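Side-chain contacts in putative Zn-dependent Alcohol Dehydrogenase (Rhodobacter sphaeroides, PDB 3IV6), which binds S-adenosylmethionine in a Rossmann-like alpha/beta domain and, despite its alcohol dehydrogenase name, is probably an S-adenosylmethionine-dependent methyltransferase: residues 124-127 and 128-132; 209-212 and 213-216; 230-234 and 235-239. All blocks are in the same frame, centred on the assembly; numbering follows the deposited sequence.

Contact 1. Residues 124-127 and 128-132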
loop_
_atom_site.group_PDB
_atom_site.type_symbol
_atom_site.label_atom_id
_atom_site.label_comp_id
_atom_site.label_asym_id
_atom_site.label_seq_id
_atom_site.Cartn_x
_atom_site.Cartn_y
_atom_site.Cartn_z
ATOM N N THR A 124 -2.400 8.547 4.866
ATOM C CA THR A 124 -2.941 9.179 6.058
ATOM C C THR A 124 -4.294 8.528 6.294
ATOM O O THR A 124 -4.762 7.741 5.468
ATOM C CB THR A 124 -3.180 10.669 5.859
ATOM O OG1 THR A 124 -4.134 10.881 4.801
ATOM C CG2 THR A 124 -1.866 11.413 5.602
ATOM N N THR A 125 -4.928 8.851 7.409
ATOM C CA THR A 125 -6.217 8.262 7.724
ATOM C C THR A 125 -7.327 8.634 6.723
ATOM O O THR A 125 -8.009 7.749 6.229
ATOM C CB THR A 125 -6.634 8.629 9.128
ATOM O OG1 THR A 125 -5.549 8.335 10.005
ATOM C CG2 THR A 125 -7.843 7.828 9.538
ATOM N N GLU A 126 -7.528 9.917 6.432
ATOM C CA GLU A 126 -8.504 10.283 5.414
ATOM C C GLU A 126 -8.142 9.774 4.004
ATOM O O GLU A 126 -9.025 9.496 3.189
ATOM C CB GLU A 126 -8.736 11.797 5.378
ATOM C CG GLU A 126 -7.510 12.606 4.971
ATOM C CD GLU A 126 -7.457 12.950 3.472
ATOM O OE1 GLU A 126 -8.412 12.616 2.730
ATOM O OE2 GLU A 126 -6.451 13.567 3.035
ATOM N N GLU A 127 -6.859 9.672 3.693
ATOM C CA GLU A 127 -6.469 9.057 2.443
ATOM C C GLU A 127 -6.861 7.546 2.439
ATOM O O GLU A 127 -7.443 7.028 1.473
ATOM C CB GLU A 127 -4.972 9.207 2.229
ATOM C CG GLU A 127 -4.501 10.369 1.447
ATOM C CD GLU A 127 -3.052 10.172 0.935
ATOM O OE1 GLU A 127 -2.152 9.883 1.759
ATOM O OE2 GLU A 127 -2.814 10.304 -0.301
ATOM N N ALA A 128 -6.539 6.842 3.519
ATOM C CA ALA A 128 -6.899 5.433 3.622
ATOM C C ALA A 128 -8.402 5.196 3.541
ATOM O O ALA A 128 -8.839 4.207 2.940
ATOM C CB ALA A 128 -6.305 4.776 4.881
ATOM N N ARG A 129 -9.201 6.085 4.128
ATOM C CA ARG A 129 -10.661 5.966 3.994
ATOM C C ARG A 129 -11.059 6.017 2.516
ATOM O O ARG A 129 -11.663 5.096 2.010
ATOM C CB ARG A 129 -11.413 7.036 4.794
ATOM C CG ARG A 129 -11.264 6.918 6.269
ATOM C CD ARG A 129 -11.736 8.157 6.922
ATOM N NE ARG A 129 -11.471 8.168 8.361
ATOM C CZ ARG A 129 -11.379 9.279 9.085
ATOM N NH1 ARG A 129 -11.534 10.466 8.490
ATOM N NH2 ARG A 129 -11.123 9.214 10.388
ATOM N N ARG A 130 -10.683 7.083 1.815
ATOM C CA ARG A 130 -10.923 7.159 0.375
ATOM C C ARG A 130 -10.441 5.908 -0.400
ATOM O O ARG A 130 -11.128 5.406 -1.293
ATOM C CB ARG A 130 -10.312 8.445 -0.193
ATOM C CG ARG A 130 -11.154 9.681 0.061
ATOM C CD ARG A 130 -10.647 10.877 -0.731
ATOM N NE ARG A 130 -9.432 11.430 -0.139
ATOM C CZ ARG A 130 -8.259 11.539 -0.757
ATOM N NH1 ARG A 130 -8.105 11.148 -2.024
ATOM N NH2 ARG A 130 -7.241 12.059 -0.094
ATOM N N ALA A 131 -9.254 5.418 -0.066
ATOM C CA ALA A 131 -8.730 4.225 -0.712
ATOM C C ALA A 131 -9.664 3.024 -0.551
ATOM O O ALA A 131 -10.019 2.389 -1.538
ATOM C CB ALA A 131 -7.339 3.891 -0.193
ATOM N N CYS A 132 -10.065 2.723 0.681
ATOM C CA CYS A 132 -10.906 1.546 0.943
ATOM C C CYS A 132 -12.187 1.598 0.150
ATOM O O CYS A 132 -12.533 0.631 -0.492
ATOM C CB CYS A 132 -11.160 1.346 2.451
ATOM S SG CYS A 132 -9.579 0.936 3.295
#
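The guanidinium of Arg130 meets Glu126 at its edge, with OE1 lying almost in its plane, while that of Arg129 carries the methyl of Thr125 over one face, CG2 standing 3.7 Å from NH2. Round Arg130, both NE and NH2 turn to the single oxygen OE1 of Glu126, at 3.3 Å and 3.1 Å. They come from the same face of the carboxylate on its syn side, and the two planes are 31° apart. The side chains run alongside each other, one turn apart on the helix. Glu126 has its CG between the backbone N and the carbonyl carbon (chi1 64°), and a bend at chi2 brings the carboxylate back to Arg130. The NH1 of that arginine is held by Thr100 O, so the guanidinium is fixed from two directions. The Thr125 methyl sits anti to the backbone N, which leads it to Arg129, while its hydroxyl binds Asp177. Backbone bonds such as Ala128 N to Thr124 O, 2.8 Å, start the helix. At that end Glu127 N donates to Thr124 OG1 (3.2 Å), and Thr124 N donates a weak bond to Glu127 OE1, which also pairs with Lys10. Thr124 and Glu127 thus form a capping box at the N-terminus of helix 125-139, the helix that links strands 113-117 and 143-149 in a beta-alpha-beta unit of the Rossmann-like domain.

Contact 2. Residues 209-212 and 213-216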
loop_
_atom_site.group_PDB
_atom_site.type_symbol
_atom_site.label_atom_id
_atom_site.label_comp_id
_atom_site.label_asym_id
_atom_site.label_seq_id
_atom_site.Cartn_x
_atom_site.Cartn_y
_atom_site.Cartn_z
ATOM N N ARG A 209 11.089 11.884 2.038
ATOM C CA ARG A 209 10.661 13.278 1.992
ATOM C C ARG A 209 9.507 13.467 1.014
ATOM O O ARG A 209 8.608 14.276 1.249
ATOM C CB ARG A 209 11.831 14.184 1.606
ATOM C CG ARG A 209 12.791 14.478 2.747
ATOM C CD ARG A 209 14.114 15.019 2.231
ATOM N NE ARG A 209 13.936 15.876 1.063
ATOM C CZ ARG A 209 13.852 17.202 1.114
ATOM N NH1 ARG A 209 13.931 17.828 2.281
ATOM N NH2 ARG A 209 13.690 17.902 0.001
ATOM N N ARG A 210 9.537 12.717 -0.082
ATOM C CA ARG A 210 8.511 12.825 -1.114
ATOM C C ARG A 210 7.250 12.064 -0.717
ATOM O O ARG A 210 6.206 12.201 -1.354
ATOM C CB ARG A 210 9.040 12.305 -2.452
ATOM C CG ARG A 210 10.271 13.037 -2.959
ATOM C CD ARG A 210 10.531 12.731 -4.426
ATOM N NE ARG A 210 11.590 13.569 -4.981
ATOM C CZ ARG A 210 12.071 13.447 -6.213
ATOM N NH1 ARG A 210 11.589 12.516 -7.025
ATOM N NH2 ARG A 210 13.035 14.254 -6.634
ATOM N N ARG A 211 7.355 11.263 0.337
ATOM C CA ARG A 211 6.297 10.327 0.697
ATOM C C ARG A 211 5.193 11.020 1.489
ATOM O O ARG A 211 4.087 10.495 1.622
ATOM C CB ARG A 211 6.866 9.157 1.501
ATOM C CG ARG A 211 6.873 7.834 0.752
ATOM C CD ARG A 211 7.878 6.865 1.353
ATOM N NE ARG A 211 7.383 6.256 2.584
ATOM C CZ ARG A 211 7.876 5.143 3.118
ATOM N NH1 ARG A 211 8.882 4.512 2.529
ATOM N NH2 ARG A 211 7.363 4.661 4.242
ATOM N N GLY A 212 5.501 12.201 2.015
ATOM C CA GLY A 212 4.493 13.056 2.615
ATOM C C GLY A 212 4.177 12.662 4.044
ATOM O O GLY A 212 5.072 12.329 4.821
ATOM N N LYS A 213 2.894 12.702 4.394
ATOM C CA LYS A 213 2.434 12.192 5.680
ATOM C C LYS A 213 2.089 10.709 5.593
ATOM O O LYS A 213 1.615 10.231 4.562
ATOM C CB LYS A 213 1.220 12.986 6.168
ATOM C CG LYS A 213 1.524 14.435 6.510
ATOM C CD LYS A 213 0.260 15.191 6.882
ATOM C CE LYS A 213 0.584 16.558 7.464
ATOM N NZ LYS A 213 -0.633 17.245 7.978
ATOM N N GLU A 214 2.332 9.985 6.681
ATOM C CA GLU A 214 1.884 8.580 6.796
ATOM C C GLU A 214 1.331 8.273 8.195
ATOM O O GLU A 214 1.907 8.661 9.205
ATOM C CB GLU A 214 2.989 7.587 6.403
ATOM C CG GLU A 214 3.163 7.436 4.880
ATOM C CD GLU A 214 4.278 6.473 4.502
ATOM O OE1 GLU A 214 4.910 5.951 5.442
ATOM O OE2 GLU A 214 4.526 6.234 3.288
ATOM N N THR A 215 0.186 7.609 8.248
ATOM C CA THR A 215 -0.422 7.272 9.526
ATOM C C THR A 215 -0.045 5.853 9.983
ATOM O O THR A 215 0.063 4.957 9.163
ATOM C CB THR A 215 -1.925 7.392 9.392
ATOM O OG1 THR A 215 -2.249 8.746 9.030
ATOM C CG2 THR A 215 -2.643 6.961 10.682
ATOM N N ARG A 216 0.190 5.647 11.280
ATOM C CA ARG A 216 0.482 4.295 11.758
ATOM C C ARG A 216 -0.794 3.709 12.319
ATOM O O ARG A 216 -1.599 4.421 12.911
ATOM C CB ARG A 216 1.605 4.232 12.794
ATOM C CG ARG A 216 3.035 4.603 12.314
ATOM C CD ARG A 216 3.244 4.457 10.834
ATOM N NE ARG A 216 4.649 4.685 10.457
ATOM C CZ ARG A 216 5.093 4.747 9.199
ATOM N NH1 ARG A 216 4.255 4.608 8.174
ATOM N NH2 ARG A 216 6.370 4.941 8.955
HETATM O O HOH W 1 3.353 7.641 1.612
HETATM O O HOH W 2 8.037 3.387 6.944
#
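The chain passes from the end of helix 201-210 into strand 213-215 by way of Gly212, whose positive phi swings it round so that the two side chains flanking the turn, Arg211 and Glu214, meet. Arg211 bends at chi3 and lays NE and NH2 against the carboxylate, one nitrogen to each oxygen. The two bonds differ. NH2 reaches the syn lone pair of Glu214 OE1 at 3.0 Å, nearly straight at 173° and close to the guanidinium plane. NE comes to Glu214 OE2 at 2.9 Å from above the carboxylate plane, with a bent N-H path of 133°. A twist of 34° between the flat groups goes with this difference. Glu214 meets the arginine on an extended chain, which carries the acid straight out from the strand. Its OE1 takes a further bond on the anti side from Arg216 NH1, 3.1 Å away, and also pairs with Arg122. A water lies near Arg211 O and Glu214 OE2, but its short distance to OE2 leaves a bridge doubtful. Trp207 and Tyr208 add cation-pi contacts to Arg211, and Asp156 takes the NE of Arg216. Three arginines, Arg211, Arg216 and Arg122, thus gather round one buried carboxylate in a salt-bridge network, which probably keeps the acid ionised and balances part of their positive charge where helix and strand join.

Contact 3. Residues 230-234 and 235-239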
loop_
_atom_site.group_PDB
_atom_site.type_symbol
_atom_site.label_atom_id
_atom_site.label_comp_id
_atom_site.label_asym_id
_atom_site.label_seq_id
_atom_site.Cartn_x
_atom_site.Cartn_y
_atom_site.Cartn_z
ATOM N N VAL A 230 -17.234 7.394 6.061
ATOM C CA VAL A 230 -16.797 7.674 4.698
ATOM C C VAL A 230 -16.734 6.396 3.869
ATOM O O VAL A 230 -17.048 6.398 2.657
ATOM C CB VAL A 230 -15.429 8.409 4.671
ATOM C CG1 VAL A 230 -14.819 8.435 3.251
ATOM C CG2 VAL A 230 -15.589 9.781 5.156
ATOM N N VAL A 231 -16.340 5.304 4.530
ATOM C CA VAL A 231 -16.194 4.018 3.857
ATOM C C VAL A 231 -17.515 3.260 3.780
ATOM O O VAL A 231 -17.670 2.348 2.975
ATOM C CB VAL A 231 -15.093 3.139 4.505
ATOM C CG1 VAL A 231 -14.869 1.867 3.687
ATOM C CG2 VAL A 231 -13.794 3.924 4.617
ATOM N N ASN A 232 -18.471 3.641 4.612
ATOM C CA ASN A 232 -19.770 2.990 4.583
ATOM C C ASN A 232 -20.824 3.877 3.956
ATOM O O ASN A 232 -22.034 3.597 3.999
ATOM C CB ASN A 232 -20.163 2.553 5.979
ATOM C CG ASN A 232 -19.312 1.425 6.457
ATOM O OD1 ASN A 232 -19.662 0.252 6.282
ATOM N ND2 ASN A 232 -18.142 1.763 7.007
ATOM N N ALA A 233 -20.331 4.939 3.339
ATOM C CA ALA A 233 -21.190 5.944 2.755
ATOM C C ALA A 233 -22.005 5.336 1.627
ATOM O O ALA A 233 -23.061 5.866 1.271
ATOM C CB ALA A 233 -20.372 7.141 2.257
ATOM N N ARG A 234 -21.534 4.227 1.060
ATOM C CA ARG A 234 -22.250 3.647 -0.071
ATOM C C ARG A 234 -22.633 2.187 0.165
ATOM O O ARG A 234 -22.563 1.365 -0.737
ATOM C CB ARG A 234 -21.498 3.877 -1.397
ATOM C CG ARG A 234 -21.128 5.371 -1.638
ATOM C CD ARG A 234 -21.007 5.788 -3.123
ATOM N NE ARG A 234 -19.640 5.749 -3.672
ATOM C CZ ARG A 234 -18.890 6.822 -3.963
ATOM N NH1 ARG A 234 -19.348 8.054 -3.751
ATOM N NH2 ARG A 234 -17.670 6.664 -4.474
ATOM N N GLY A 235 -23.083 1.878 1.376
ATOM C CA GLY A 235 -23.443 0.514 1.710
ATOM C C GLY A 235 -22.567 0.064 2.847
ATOM O O GLY A 235 -21.479 0.599 3.035
ATOM N N TYR A 236 -23.020 -0.905 3.625
ATOM C CA TYR A 236 -22.262 -1.252 4.810
ATOM C C TYR A 236 -21.257 -2.370 4.579
ATOM O O TYR A 236 -21.537 -3.373 3.896
ATOM C CB TYR A 236 -23.198 -1.563 5.966
ATOM C CG TYR A 236 -23.859 -0.326 6.556
ATOM C CD1 TYR A 236 -23.106 0.627 7.238
ATOM C CD2 TYR A 236 -25.232 -0.114 6.442
ATOM C CE1 TYR A 236 -23.696 1.764 7.782
ATOM C CE2 TYR A 236 -25.830 1.012 6.980
ATOM C CZ TYR A 236 -25.057 1.956 7.653
ATOM O OH TYR A 236 -25.633 3.094 8.207
ATOM N N VAL A 237 -20.082 -2.170 5.170
ATOM C CA VAL A 237 -18.908 -3.024 4.993
ATOM C C VAL A 237 -18.828 -4.136 6.022
ATOM O O VAL A 237 -19.240 -3.973 7.164
ATOM C CB VAL A 237 -17.662 -2.145 5.123
ATOM C CG1 VAL A 237 -16.409 -2.960 5.337
ATOM C CG2 VAL A 237 -17.558 -1.196 3.929
ATOM N N THR A 238 -18.273 -5.270 5.624
ATOM C CA THR A 238 -18.268 -6.454 6.471
ATOM C C THR A 238 -16.851 -6.987 6.576
ATOM O O THR A 238 -16.245 -7.342 5.583
ATOM C CB THR A 238 -19.134 -7.549 5.832
ATOM O OG1 THR A 238 -20.481 -7.071 5.685
ATOM C CG2 THR A 238 -19.084 -8.853 6.630
ATOM N N LEU A 239 -16.303 -7.077 7.772
ATOM C CA LEU A 239 -14.992 -7.693 7.864
ATOM C C LEU A 239 -15.122 -9.225 8.016
ATOM O O LEU A 239 -15.468 -9.738 9.091
ATOM C CB LEU A 239 -14.170 -7.063 8.982
ATOM C CG LEU A 239 -12.793 -7.703 9.163
ATOM C CD1 LEU A 239 -11.892 -7.610 7.933
ATOM C CD2 LEU A 239 -12.072 -7.170 10.401
HETATM O O HOH W 3 -19.754 1.917 1.369
#
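One water is gripped by three backbone atoms of the loop: it donates to Val231 O and to Gly235 O, both at 2.7 Å, and accepts from Arg234 N at 2.9 Å. It sits beside the beta turn of residues 232-235, whose closing bond, Gly235 N to Asn232 O, is weak. Gly235, last in the turn, has a phi of 120°, which suits a residue without a CB.

A side chain makes the next link. Asn232 OD1 accepts from Val237 N at 2.7 Å, with an N-H...O angle of 159° and the donor nearly in line with the C=O bond. The amide is placed by CG lying beside the backbone N (chi1 -70°), from where it crosses the Val237 side chain at about a right angle. Its other end is also tied, since ND2 donates to Leu226 O and His228 O, so the flip state of the amide is fixed by its partners. The same OD1 lies at the edge of the Tyr236 ring, 3.6 Å from CD1. Replacing Asn232 with an alanine would probably leave Val237 N without its acceptor and both carbonyls, Leu226 O and His228 O, without this donor, weakening the tie of loop to strand. Val237 CG2 reaches back to Val231 CG1, 4.1 Å away. Underneath, Val231 packs on Arg129 and Cys132 and Val237 on Leu136, so the loop that follows helix 219-226 rests on helix 125-139 as the chain enters strand 237-244, an outermost strand of the main sheet, paired with strand 251-258.

Contact 1 lies in the middle of the set. Its threonines touch contact 2, Thr124 CG2 coming within 3.5 Å of Lys213 CB and Thr125 OG1 making a weak bond to Thr215 OG1, while its Arg129 and Cys132 pack on Val231 of contact 3. Contacts 2 and 3 do not meet: their centres are about 26 Å apart. The side chain of Glu127 comes to about 5 Å from the bound S-adenosylmethionine and that of Glu214 to about 8 Å. Contact 3 is peripheral, its Arg234 side chain about 11 Å from that of the cofactor-binding Ile99. Lys10 serves both Glu127 and Lys213 O, joining contacts 1 and 2 again.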